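Local coordinates for Iron(III) ABC transporter, periplasmic iron-compound-binding protein (Vibrio cholerae, PDB 5GGY), which probably binds ferric hydroxamate siderophores such as desferal in the periplasm and hands them to an ABC transporter for iron uptake, at residues R18-N23 with D79-A84; L26-L31 with V51-P56; I35-A40 with S57-I62; P68-I73 with A92-I97; Q134-A139 with G260-R265. All blocks are in the same frame, centred on the assembly; numbering follows the deposited sequence.

Interaction 1: R18-N23 with D79-A84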
# COMPACT_ATOMS: atom_id res chain seq x y z
N ARG A 18 25.31 -3.02 -12.68
CA ARG A 18 25.54 -1.68 -13.21
C ARG A 18 24.29 -1.22 -13.95
O ARG A 18 23.98 -1.72 -15.03
CB ARG A 18 26.75 -1.64 -14.14
CG ARG A 18 28.06 -2.05 -13.48
CD ARG A 18 29.25 -1.80 -14.40
NE ARG A 18 30.12 -0.75 -13.89
CZ ARG A 18 30.08 0.52 -14.29
NH1 ARG A 18 29.21 0.89 -15.21
NH2 ARG A 18 30.91 1.41 -13.77
N VAL A 19 23.58 -0.27 -13.36
CA VAL A 19 22.31 0.18 -13.91
C VAL A 19 22.41 1.55 -14.57
O VAL A 19 22.88 2.51 -13.96
CB VAL A 19 21.22 0.24 -12.82
CG1 VAL A 19 19.90 0.75 -13.40
CG2 VAL A 19 21.03 -1.12 -12.18
N VAL A 20 21.98 1.62 -15.82
CA VAL A 20 21.78 2.90 -16.49
C VAL A 20 20.29 3.20 -16.55
O VAL A 20 19.51 2.41 -17.09
CB VAL A 20 22.37 2.91 -17.92
CG1 VAL A 20 21.82 4.08 -18.73
CG2 VAL A 20 23.89 2.98 -17.86
N VAL A 21 19.89 4.33 -15.98
CA VAL A 21 18.49 4.73 -15.98
C VAL A 21 18.27 5.86 -16.99
O VAL A 21 19.15 6.69 -17.20
CB VAL A 21 18.03 5.15 -14.56
CG1 VAL A 21 17.54 6.59 -14.54
CG2 VAL A 21 16.96 4.21 -14.06
N LEU A 22 17.11 5.86 -17.64
CA LEU A 22 16.85 6.82 -18.71
C LEU A 22 15.70 7.79 -18.42
O LEU A 22 15.39 8.64 -19.24
CB LEU A 22 16.55 6.08 -20.01
CG LEU A 22 17.67 5.18 -20.52
CD1 LEU A 22 17.34 4.68 -21.91
CD2 LEU A 22 19.01 5.90 -20.50
N ASN A 23 15.08 7.65 -17.25
CA ASN A 23 14.00 8.56 -16.88
C ASN A 23 14.04 8.90 -15.40
O ASN A 23 14.61 8.17 -14.60
CB ASN A 23 12.64 7.95 -17.25
CG ASN A 23 11.78 8.91 -18.04
OD1 ASN A 23 12.29 9.77 -18.76
ND2 ASN A 23 10.47 8.78 -17.91
N ASP A 79 24.75 -3.36 -17.07
CA ASP A 79 24.25 -4.72 -17.15
C ASP A 79 22.78 -4.69 -17.58
O ASP A 79 22.31 -5.58 -18.29
CB ASP A 79 24.40 -5.44 -15.80
CG ASP A 79 25.84 -5.47 -15.32
OD1 ASP A 79 26.72 -5.85 -16.12
OD2 ASP A 79 26.09 -5.12 -14.15
N VAL A 80 22.08 -3.66 -17.13
CA VAL A 80 20.69 -3.43 -17.51
C VAL A 80 20.45 -1.96 -17.79
O VAL A 80 21.06 -1.09 -17.17
CB VAL A 80 19.69 -3.90 -16.42
CG1 VAL A 80 19.40 -5.39 -16.56
CG2 VAL A 80 20.20 -3.54 -15.03
N ILE A 81 19.56 -1.68 -18.73
CA ILE A 81 19.13 -0.32 -19.02
C ILE A 81 17.64 -0.20 -18.72
O ILE A 81 16.83 -0.95 -19.26
CB ILE A 81 19.40 0.07 -20.48
CG1 ILE A 81 20.90 0.00 -20.79
CG2 ILE A 81 18.86 1.47 -20.76
CD1 ILE A 81 21.25 0.29 -22.23
N LEU A 82 17.28 0.75 -17.86
CA LEU A 82 15.88 0.94 -17.50
C LEU A 82 15.27 2.07 -18.31
O LEU A 82 15.73 3.21 -18.26
CB LEU A 82 15.75 1.22 -16.00
CG LEU A 82 16.46 0.24 -15.06
CD1 LEU A 82 16.04 0.48 -13.62
CD2 LEU A 82 16.23 -1.21 -15.46
N ALA A 83 14.22 1.75 -19.07
CA ALA A 83 13.58 2.73 -19.95
C ALA A 83 12.09 2.88 -19.65
O ALA A 83 11.45 1.95 -19.16
CB ALA A 83 13.79 2.33 -21.40
N ALA A 84 11.56 4.06 -19.94
CA ALA A 84 10.14 4.33 -19.73
C ALA A 84 9.45 4.71 -21.03
O ALA A 84 10.01 4.53 -22.12
CB ALA A 84 9.95 5.43 -18.69

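Interaction 2: L26-L31 with V51-P56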
# COMPACT_ATOMS: atom_id res chain seq x y z
N LEU A 26 12.09 6.44 -12.92
CA LEU A 26 12.90 5.25 -12.72
C LEU A 26 14.14 5.56 -11.91
O LEU A 26 14.60 4.73 -11.12
CB LEU A 26 13.30 4.64 -14.07
CG LEU A 26 12.17 4.05 -14.90
CD1 LEU A 26 12.70 3.50 -16.23
CD2 LEU A 26 11.44 2.96 -14.12
N LEU A 27 14.70 6.75 -12.11
CA LEU A 27 15.84 7.20 -11.33
C LEU A 27 15.48 7.27 -9.86
O LEU A 27 16.27 6.87 -9.00
CB LEU A 27 16.33 8.57 -11.82
CG LEU A 27 17.50 9.18 -11.05
CD1 LEU A 27 18.67 8.21 -10.95
CD2 LEU A 27 17.95 10.48 -11.70
N GLU A 28 14.29 7.78 -9.57
CA GLU A 28 13.78 7.83 -8.21
C GLU A 28 13.61 6.43 -7.63
O GLU A 28 14.02 6.16 -6.50
CB GLU A 28 12.45 8.58 -8.16
CG GLU A 28 11.68 8.38 -6.86
CD GLU A 28 10.24 8.83 -6.96
OE1 GLU A 28 9.38 8.26 -6.25
OE2 GLU A 28 9.95 9.75 -7.76
N GLN A 29 13.00 5.54 -8.41
CA GLN A 29 12.72 4.18 -7.98
C GLN A 29 13.96 3.43 -7.52
O GLN A 29 13.97 2.85 -6.43
CB GLN A 29 12.04 3.39 -9.11
CG GLN A 29 10.70 3.95 -9.59
CD GLN A 29 9.56 3.71 -8.62
OE1 GLN A 29 9.65 4.01 -7.43
NE2 GLN A 29 8.46 3.16 -9.14
N VAL A 30 15.01 3.43 -8.34
CA VAL A 30 16.22 2.68 -8.02
C VAL A 30 16.96 3.29 -6.83
O VAL A 30 17.56 2.57 -6.03
CB VAL A 30 17.18 2.58 -9.22
CG1 VAL A 30 16.62 1.66 -10.28
CG2 VAL A 30 17.48 3.95 -9.80
N LEU A 31 16.92 4.61 -6.70
CA LEU A 31 17.58 5.29 -5.59
C LEU A 31 16.92 4.95 -4.27
O LEU A 31 17.60 4.70 -3.27
CB LEU A 31 17.59 6.80 -5.80
CG LEU A 31 18.55 7.36 -6.85
CD1 LEU A 31 18.46 8.88 -6.91
CD2 LEU A 31 19.98 6.92 -6.56
N VAL A 51 14.33 17.12 -6.99
CA VAL A 51 14.96 17.36 -5.69
C VAL A 51 15.24 16.08 -4.91
O VAL A 51 16.40 15.75 -4.64
CB VAL A 51 14.10 18.30 -4.82
CG1 VAL A 51 14.82 18.64 -3.54
CG2 VAL A 51 13.74 19.56 -5.59
N GLN A 52 14.19 15.36 -4.53
CA GLN A 52 14.34 14.13 -3.75
C GLN A 52 13.80 12.91 -4.51
O GLN A 52 12.77 13.00 -5.18
CB GLN A 52 13.64 14.26 -2.39
CG GLN A 52 12.14 14.51 -2.45
CD GLN A 52 11.77 15.95 -2.77
OE1 GLN A 52 12.30 16.88 -2.15
NE2 GLN A 52 10.88 16.14 -3.73
N PRO A 53 14.49 11.77 -4.40
CA PRO A 53 15.72 11.55 -3.61
C PRO A 53 16.96 12.16 -4.26
O PRO A 53 17.00 12.31 -5.48
CB PRO A 53 15.83 10.03 -3.56
CG PRO A 53 15.19 9.58 -4.81
CD PRO A 53 14.05 10.53 -5.07
N GLU A 54 17.95 12.51 -3.44
CA GLU A 54 19.17 13.12 -3.95
C GLU A 54 19.99 12.14 -4.77
O GLU A 54 20.24 11.01 -4.34
CB GLU A 54 20.01 13.67 -2.80
CG GLU A 54 21.31 14.32 -3.26
CD GLU A 54 22.28 14.59 -2.13
OE1 GLU A 54 23.44 14.97 -2.42
OE2 GLU A 54 21.90 14.41 -0.95
N VAL A 55 20.41 12.57 -5.95
CA VAL A 55 21.27 11.76 -6.80
C VAL A 55 22.71 11.84 -6.30
O VAL A 55 23.26 12.93 -6.16
CB VAL A 55 21.21 12.21 -8.27
CG1 VAL A 55 22.22 11.45 -9.10
CG2 VAL A 55 19.80 12.01 -8.82
N PRO A 56 23.32 10.68 -6.01
CA PRO A 56 24.74 10.62 -5.62
C PRO A 56 25.64 11.21 -6.70
O PRO A 56 25.34 11.08 -7.88
CB PRO A 56 24.99 9.12 -5.45
CG PRO A 56 23.65 8.53 -5.19
CD PRO A 56 22.68 9.35 -5.97

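Interaction 3: I35-A40 with S57-I62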
# COMPACT_ATOMS: atom_id res chain seq x y z
N ILE A 35 19.73 1.45 -4.79
CA ILE A 35 20.49 1.06 -5.97
C ILE A 35 21.04 2.30 -6.66
O ILE A 35 20.29 3.08 -7.24
CB ILE A 35 19.62 0.27 -6.98
CG1 ILE A 35 19.04 -0.99 -6.33
CG2 ILE A 35 20.43 -0.09 -8.22
CD1 ILE A 35 20.03 -2.14 -6.20
N GLN A 36 22.36 2.49 -6.59
CA GLN A 36 22.99 3.64 -7.23
C GLN A 36 23.30 3.35 -8.70
O GLN A 36 24.15 2.51 -9.01
CB GLN A 36 24.28 4.04 -6.50
CG GLN A 36 24.06 4.69 -5.16
CD GLN A 36 25.32 5.35 -4.62
OE1 GLN A 36 26.37 5.31 -5.25
NE2 GLN A 36 25.20 5.98 -3.46
N PRO A 37 22.60 4.04 -9.61
CA PRO A 37 22.82 3.85 -11.05
C PRO A 37 24.12 4.50 -11.51
O PRO A 37 24.55 5.49 -10.91
CB PRO A 37 21.61 4.55 -11.68
CG PRO A 37 21.27 5.62 -10.71
CD PRO A 37 21.57 5.06 -9.34
N VAL A 38 24.74 3.95 -12.55
CA VAL A 38 25.97 4.53 -13.08
C VAL A 38 25.65 5.60 -14.11
O VAL A 38 26.51 6.41 -14.47
CB VAL A 38 26.87 3.45 -13.70
CG1 VAL A 38 27.16 2.34 -12.70
CG2 VAL A 38 26.24 2.88 -14.96
N GLY A 39 24.41 5.61 -14.59
CA GLY A 39 23.99 6.57 -15.60
C GLY A 39 22.54 7.01 -15.43
O GLY A 39 21.64 6.19 -15.24
N ALA A 40 22.33 8.33 -15.51
CA ALA A 40 21.00 8.91 -15.34
C ALA A 40 20.91 10.20 -16.15
O ALA A 40 21.93 10.83 -16.43
CB ALA A 40 20.72 9.18 -13.86
N SER A 57 26.74 11.84 -6.29
CA SER A 57 27.64 12.50 -7.22
C SER A 57 28.37 11.52 -8.14
O SER A 57 28.95 11.92 -9.15
CB SER A 57 28.66 13.36 -6.46
OG SER A 57 29.40 12.57 -5.54
N SER A 58 28.34 10.24 -7.78
CA SER A 58 29.00 9.20 -8.57
C SER A 58 28.30 8.97 -9.90
O SER A 58 28.92 8.57 -10.88
CB SER A 58 29.06 7.89 -7.79
OG SER A 58 27.78 7.30 -7.71
N VAL A 59 26.99 9.21 -9.92
CA VAL A 59 26.17 9.00 -11.11
C VAL A 59 26.55 9.96 -12.24
O VAL A 59 26.58 11.17 -12.04
CB VAL A 59 24.68 9.19 -10.80
CG1 VAL A 59 23.83 8.75 -11.99
CG2 VAL A 59 24.30 8.41 -9.55
N GLN A 60 26.84 9.41 -13.41
CA GLN A 60 27.17 10.23 -14.57
C GLN A 60 25.92 10.61 -15.35
O GLN A 60 24.95 9.85 -15.41
CB GLN A 60 28.15 9.51 -15.49
CG GLN A 60 29.52 9.29 -14.90
CD GLN A 60 30.62 9.43 -15.93
OE1 GLN A 60 30.66 10.40 -16.69
NE2 GLN A 60 31.52 8.46 -15.97
N ASP A 61 25.95 11.80 -15.95
CA ASP A 61 24.85 12.26 -16.79
C ASP A 61 25.01 11.71 -18.21
O ASP A 61 26.04 11.91 -18.85
CB ASP A 61 24.81 13.79 -16.81
CG ASP A 61 23.51 14.33 -17.38
OD1 ASP A 61 23.08 13.88 -18.46
OD2 ASP A 61 22.90 15.21 -16.73
N ILE A 62 23.99 11.00 -18.69
CA ILE A 62 24.06 10.34 -19.99
C ILE A 62 23.19 11.03 -21.04
O ILE A 62 22.84 10.42 -22.06
CB ILE A 62 23.64 8.86 -19.88
CG1 ILE A 62 22.43 8.69 -18.97
CG2 ILE A 62 24.80 8.02 -19.36
CD1 ILE A 62 21.10 8.81 -19.68

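Interaction 4: P68-I73 with A92-I97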
# COMPACT_ATOMS: atom_id res chain seq x y z
N PRO A 68 19.07 10.58 -25.37
CA PRO A 68 20.24 10.19 -24.57
C PRO A 68 21.48 9.87 -25.40
O PRO A 68 21.38 9.47 -26.56
CB PRO A 68 19.75 8.94 -23.84
CG PRO A 68 18.78 8.33 -24.78
CD PRO A 68 18.09 9.49 -25.47
N ASN A 69 22.65 10.06 -24.79
CA ASN A 69 23.92 9.78 -25.45
C ASN A 69 24.25 8.29 -25.40
O ASN A 69 24.78 7.80 -24.40
CB ASN A 69 25.04 10.60 -24.82
CG ASN A 69 26.37 10.44 -25.54
OD1 ASN A 69 26.44 9.85 -26.62
ND2 ASN A 69 27.43 10.96 -24.94
N LEU A 70 23.95 7.59 -26.48
CA LEU A 70 24.13 6.14 -26.56
C LEU A 70 25.58 5.72 -26.39
O LEU A 70 25.87 4.67 -25.80
CB LEU A 70 23.60 5.62 -27.90
CG LEU A 70 22.08 5.60 -28.10
CD1 LEU A 70 21.74 5.28 -29.54
CD2 LEU A 70 21.43 4.61 -27.15
N GLU A 71 26.50 6.53 -26.90
CA GLU A 71 27.93 6.22 -26.81
C GLU A 71 28.41 6.25 -25.37
O GLU A 71 29.22 5.42 -24.96
CB GLU A 71 28.74 7.20 -27.66
CG GLU A 71 28.74 6.89 -29.15
CD GLU A 71 27.37 7.05 -29.78
OE1 GLU A 71 26.60 7.93 -29.33
OE2 GLU A 71 27.06 6.30 -30.73
N LYS A 72 27.92 7.21 -24.59
CA LYS A 72 28.30 7.32 -23.19
C LYS A 72 27.67 6.19 -22.38
O LYS A 72 28.29 5.66 -21.46
CB LYS A 72 27.88 8.68 -22.62
CG LYS A 72 28.52 9.01 -21.29
CD LYS A 72 28.27 10.46 -20.91
CE LYS A 72 29.02 10.85 -19.65
NZ LYS A 72 28.81 12.29 -19.32
N ILE A 73 26.44 5.82 -22.73
CA ILE A 73 25.76 4.71 -22.09
C ILE A 73 26.55 3.42 -22.30
O ILE A 73 26.77 2.66 -21.35
CB ILE A 73 24.32 4.52 -22.64
CG1 ILE A 73 23.48 5.77 -22.36
CG2 ILE A 73 23.67 3.30 -22.02
CD1 ILE A 73 22.08 5.71 -22.94
N ALA A 92 14.82 -0.83 -29.05
CA ALA A 92 15.53 -1.81 -29.87
C ALA A 92 17.02 -1.49 -29.97
O ALA A 92 17.86 -2.39 -29.94
CB ALA A 92 14.92 -1.90 -31.25
N THR A 93 17.34 -0.21 -30.08
CA THR A 93 18.73 0.23 -30.16
C THR A 93 19.44 0.08 -28.82
O THR A 93 20.59 -0.36 -28.76
CB THR A 93 18.83 1.71 -30.61
OG1 THR A 93 18.21 1.87 -31.89
CG2 THR A 93 20.28 2.15 -30.69
N LEU A 94 18.74 0.44 -27.75
CA LEU A 94 19.29 0.31 -26.40
C LEU A 94 19.58 -1.14 -26.05
O LEU A 94 20.52 -1.44 -25.32
CB LEU A 94 18.32 0.92 -25.38
CG LEU A 94 18.12 2.44 -25.42
CD1 LEU A 94 16.76 2.81 -24.86
CD2 LEU A 94 19.23 3.13 -24.64
N GLY A 95 18.77 -2.05 -26.60
CA GLY A 95 18.95 -3.47 -26.38
C GLY A 95 20.24 -4.00 -26.97
O GLY A 95 20.76 -5.03 -26.52
N ARG A 96 20.77 -3.31 -27.98
CA ARG A 96 22.02 -3.71 -28.61
C ARG A 96 23.20 -3.45 -27.68
O ARG A 96 24.27 -4.06 -27.82
CB ARG A 96 22.22 -2.96 -29.92
CG ARG A 96 21.19 -3.28 -30.99
CD ARG A 96 21.44 -2.46 -32.25
NE ARG A 96 20.58 -2.88 -33.36
CZ ARG A 96 20.92 -3.80 -34.25
NH1 ARG A 96 22.10 -4.40 -34.18
NH2 ARG A 96 20.08 -4.12 -35.23
N ILE A 97 23.01 -2.55 -26.72
CA ILE A 97 24.05 -2.20 -25.76
C ILE A 97 23.99 -3.11 -24.54
O ILE A 97 24.99 -3.69 -24.13
CB ILE A 97 23.92 -0.74 -25.31
CG1 ILE A 97 23.96 0.20 -26.52
CG2 ILE A 97 25.02 -0.38 -24.32
CD1 ILE A 97 23.80 1.66 -26.17

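Interaction 5: Q134-A139 with G260-R265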
# COMPACT_ATOMS: atom_id res chain seq x y z
N GLN A 134 9.11 -2.87 0.78
CA GLN A 134 7.96 -3.04 1.67
C GLN A 134 8.00 -2.05 2.82
O GLN A 134 6.98 -1.47 3.18
CB GLN A 134 7.91 -4.47 2.21
CG GLN A 134 6.87 -5.35 1.55
CD GLN A 134 5.45 -4.88 1.83
OE1 GLN A 134 4.99 -4.91 2.98
NE2 GLN A 134 4.75 -4.45 0.79
N GLN A 135 9.19 -1.84 3.38
CA GLN A 135 9.36 -0.94 4.51
C GLN A 135 9.04 0.50 4.12
O GLN A 135 8.51 1.27 4.93
CB GLN A 135 10.79 -1.05 5.05
CG GLN A 135 11.65 0.20 4.92
CD GLN A 135 11.41 1.21 6.03
OE1 GLN A 135 11.14 0.84 7.17
NE2 GLN A 135 11.49 2.49 5.69
N LYS A 136 9.33 0.87 2.87
CA LYS A 136 9.10 2.24 2.42
C LYS A 136 7.64 2.48 2.04
O LYS A 136 7.12 3.58 2.21
CB LYS A 136 10.02 2.58 1.25
CG LYS A 136 11.47 2.74 1.65
CD LYS A 136 12.21 3.64 0.68
CE LYS A 136 13.58 4.03 1.23
NZ LYS A 136 14.25 5.03 0.35
N LEU A 137 6.99 1.43 1.54
CA LEU A 137 5.57 1.51 1.22
C LEU A 137 4.73 1.53 2.49
O LEU A 137 3.75 2.28 2.59
CB LEU A 137 5.16 0.33 0.34
CG LEU A 137 5.66 0.38 -1.10
CD1 LEU A 137 5.33 -0.92 -1.82
CD2 LEU A 137 5.05 1.57 -1.82
N GLU A 138 5.12 0.71 3.47
CA GLU A 138 4.44 0.67 4.76
C GLU A 138 4.54 2.01 5.47
O GLU A 138 3.56 2.50 6.02
CB GLU A 138 5.03 -0.44 5.64
CG GLU A 138 4.65 -1.85 5.22
CD GLU A 138 5.46 -2.90 5.96
OE1 GLU A 138 6.32 -2.53 6.78
OE2 GLU A 138 5.22 -4.11 5.72
N ALA A 139 5.73 2.59 5.44
CA ALA A 139 5.96 3.90 6.05
C ALA A 139 5.17 4.97 5.32
O ALA A 139 4.73 5.95 5.92
CB ALA A 139 7.44 4.23 6.05
N GLY A 260 8.03 8.16 -9.18
CA GLY A 260 7.78 6.79 -8.75
C GLY A 260 6.92 6.68 -7.51
O GLY A 260 6.11 7.56 -7.21
N ALA A 261 7.10 5.58 -6.78
CA ALA A 261 6.29 5.28 -5.60
C ALA A 261 6.47 6.28 -4.48
O ALA A 261 5.50 6.70 -3.85
CB ALA A 261 6.60 3.87 -5.10
N MET A 262 7.71 6.67 -4.22
CA MET A 262 8.01 7.54 -3.08
C MET A 262 7.69 9.00 -3.38
O MET A 262 7.62 9.82 -2.46
CB MET A 262 9.47 7.39 -2.66
CG MET A 262 9.78 6.05 -1.98
SD MET A 262 8.81 5.73 -0.49
CE MET A 262 7.63 4.54 -1.11
N SER A 263 7.50 9.33 -4.65
CA SER A 263 7.07 10.67 -5.04
C SER A 263 5.65 10.93 -4.53
O SER A 263 5.25 12.07 -4.36
CB SER A 263 7.12 10.85 -6.56
OG SER A 263 6.09 10.11 -7.19
N LEU A 264 4.91 9.85 -4.29
CA LEU A 264 3.58 9.94 -3.72
C LEU A 264 3.66 10.41 -2.27
O LEU A 264 2.84 11.22 -1.83
CB LEU A 264 2.87 8.58 -3.79
CG LEU A 264 2.81 7.93 -5.18
CD1 LEU A 264 2.24 6.52 -5.08
CD2 LEU A 264 2.00 8.78 -6.14
N ARG A 265 4.65 9.91 -1.55
CA ARG A 265 4.88 10.31 -0.16
C ARG A 265 5.34 11.76 -0.08
O ARG A 265 4.87 12.52 0.76
CB ARG A 265 5.92 9.41 0.50
CG ARG A 265 6.22 9.77 1.95
CD ARG A 265 7.58 9.23 2.40
NE ARG A 265 7.96 9.77 3.71
CZ ARG A 265 7.90 9.10 4.85
NH1 ARG A 265 7.47 7.85 4.87
NH2 ARG A 265 8.27 9.68 5.98
O HOH W 1 8.30 5.58 2.88

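Interaction 1: R18-N23 with D79-A84
Two parallel beta strands, 19-21 and 80-83, pair here in the buried sheet of the N-terminal part of this periplasmic binding protein. Strand 80-83 is the middle strand, with 100-102 on its other side. Val20 carries the regular part of the ladder. Its N donates to Val80 O at 3.2 Å, and its O accepts from Leu82 N at 2.9 Å, nearly along the C=O axis. Leu22 N to Leu82 O is weak and bent. At the start of the ladder, Arg18 N donates to the carboxylate atom Asp79 OD2 at 2.7 Å. The bond is nearly straight but comes in on the anti side, 32° out of the carboxylate plane. Asp79 N returns a bond to Arg18 O at 2.7 Å, in the carbonyl plane. On one face Val19 CG1 packs on Leu82 CG at 3.9 Å, and Val21 CG2 lies against Leu82 CB. This face meets helix 24-32. On the other face Leu22 CD1 touches Ile81 CG2 at 3.7 Å, beside Ile73 of helix 70-75. The chemistry is therefore a backbone ladder between two greasy layers, with an aspartate carboxylate gripping a main-chain N-H at its partly exposed end.

Interaction 2: L26-L31 with V51-P56
Leu31 holds its CG anti to its own carbonyl carbon (chi1 -74°), which sends both methyls out to residues 53-56, while Leu27 has CG anti to the backbone N (chi1 178°) and turns CD2 to Val55. The contact belongs to the N-terminal alpha/beta lobe of the periplasmic binding protein, where the loop bearing Pro53 and Pro56 lies along helix 24-32. This helix follows the first strand of the N-terminal sheet, and the loop joins helix 43-49 to strand 60-61. Leu31 makes the broadest contact with the loop. Its CB sits 3.8 Å from Pro53 CG. Its CD1 lies 3.8 Å from Glu54 O and close to Val55 CG2, with the Leu31 and Val55 side chains at about a right angle. Leu27 also crosses Val55 at about a right angle, CD2 to CG2 at 3.7 Å. One valine methyl thus serves two leucines a helical turn apart. Pro53 follows a cis peptide bond, and its ring points to the helix. The hydroxyl of Tyr46 donates to Pro53 O, tying the loop back to helix 43-49. Glu28 contributes only its aliphatic part to this contact, CG resting on Pro53 CD at 3.7 Å. Its carboxylate goes elsewhere: OE2 accepts from Gly260 N, near the start of helix 262-276, while Gln29 OE1 takes Ala261 N. The helix thus presents apolar groups to the loop and polar groups to a later part of the chain. At the far end Leu31 CD2 meets the ring atom Pro56 CD end-on at 3.7 Å.

Interaction 3: I35-A40 with S57-I62
Val59, just before strand 60-61, reaches to Pro37 and Ala40 of the neighbouring segment. Its CB lies 3.7 Å from Pro37 O. From there the two methyls part, but both touch Pro37 O, CG2 at 3.2 Å and CG1 at 3.5 Å. CG1, anti to the backbone N (chi1 -171°), goes on to meet Ala40 CB at 3.7 Å, with Pro37 CG a little farther off. The valine thus fills the angle between a carbonyl and an alanine methyl, and Leu27 of helix 24-32 covers Pro37 and Ala40. The backbones pair in parallel, Gly39 with Gln60 and Ala40 with Asp61. Strand 39-40, helix 43-49 and strand 60-61 form a beta-alpha-beta unit. Ala40 N donates to Gln60 O at 3.0 Å, almost in line with the carbonyl. The other two bonds are less regular. Gln60 N approaches Val38 O at 3.2 Å from 53° above the carbonyl plane, and Ile62 N reaches Ala40 O at 3.1 Å from 41° above its plane. Ile62 CG1 also lies close to Ala40 O. Gly39 has no side chain beside Ile62 CG2, and its CA makes a CH...O contact with Gln60 O. At the open end Ser58 OG gives only a weak bond to Gln36 OE1, at 3.5 Å. Asp61 turns its carboxylate to Gly63 N and Leu43 N, outside the pair. The chemistry implies a short strand pair held mainly by three main-chain bonds, with apolar cover at Val59 and a weak polar link at the exposed edge.

Interaction 4: P68-I73 with A92-I97
Two short helices of the N-terminal alpha/beta part, 70-75 and 91-95, pack here beside the parallel sheet. They stand before and after strand 80-83 in the chain. Leu70 makes most of the contact, and its two methyls divide the work. CD1 touches Thr93 CG2 at 3.6 Å, the two side chains crossing at about a right angle. The threonine offers this methyl because CG2 is anti to its backbone N. CD2 touches two partners, 3.7 Å from Leu94 CD2 and 3.9 Å from Ile97 CD1. Ile97 CD1 also rests 3.7 Å from Leu70 O, so it packs on backbone as well as side chain. One turn on, Ile73 CD1 approaches Leu94 CD2 more loosely, at 4.2 Å. Deeper in, Ile73 and Leu94 both meet Leu22, which follows strand 19-21. The start of helix 70-75 is capped by Asn69. Its OD1 accepts a weak bond from Glu71 N, while Lys72 NZ bonds Asp61 O and ties the helix to strand 60-61. The side-chain contacts are all between methyl groups; one methyl also rests on a backbone carbonyl. It is the lateral packing of neighbouring helices on one face of a parallel sheet, as in layered alpha/beta folds.

Interaction 5: Q134-A139 with G260-R265
Met262 and Lys136 make the close part of this contact between helix 130-154 and the start of helix 262-276. The methionine is bent at chi2 (-59°) and chi3, which folds its thioether against the long helix. Its SD lies 3.8 Å from Lys136 CB, and its CE sits 3.5 Å from Lys136 O. The two side chains cross at about a right angle. CE also reaches Leu137 CD2 at 4.0 Å, and Leu137 CD2 in turn stands 4.3 Å from Ala261 CB. This buried side is apolar, and Phe120 of helix 112-126 lies against Ala261. The other side is looser and more polar. Arg265 has CG anti to its backbone N (chi1 179°) and runs extended as far as NE, so its guanidinium arrives near the end of residues 134-139. There NH1 lies 3.8 Å from Ala139 CB. A water is modelled between the helices; it takes a weak bond from Arg265 NH1 at 3.1 Å and lies very near Lys136 O, a distance too short to be relied on. The amine of Lys136 leaves this contact for a salt bridge with Glu32, at the end of helix 24-32. Arg265 NE has a long, weak ion pair with Glu269 on its own helix. In the first turn of the helix, Ser263 OG donates back to Gly260 O at 2.6 Å. The long helix 130-154 is in keeping with the backbone helix that spans the two lobes in binding proteins of this family, and here the C-terminal helix packs on it.

Interactions 1, 3 and 4 gather round the same N-terminal sheet. Interaction 1 is its buried centre; interactions 2, 3, 4 and 5 are only partly buried. Interaction 3 adds a second strand pair beside it, through Val19 and Val21 to Val38 and Gly39. Interaction 4 lies farther out, with helices 70-75 and 91-95 resting on Leu22 and Ile81. Interactions 1 and 3 rely on backbone bonds; interactions 2 and 4 rest on apolar side-chain packing. Helix 24-32 links several of them. It packs on Leu82 of interaction 1, meets Pro37 and Ala40 of interaction 3, and through Glu28 and Gln29 reaches interaction 5. Interaction 5 mixes apolar packing with charged groups.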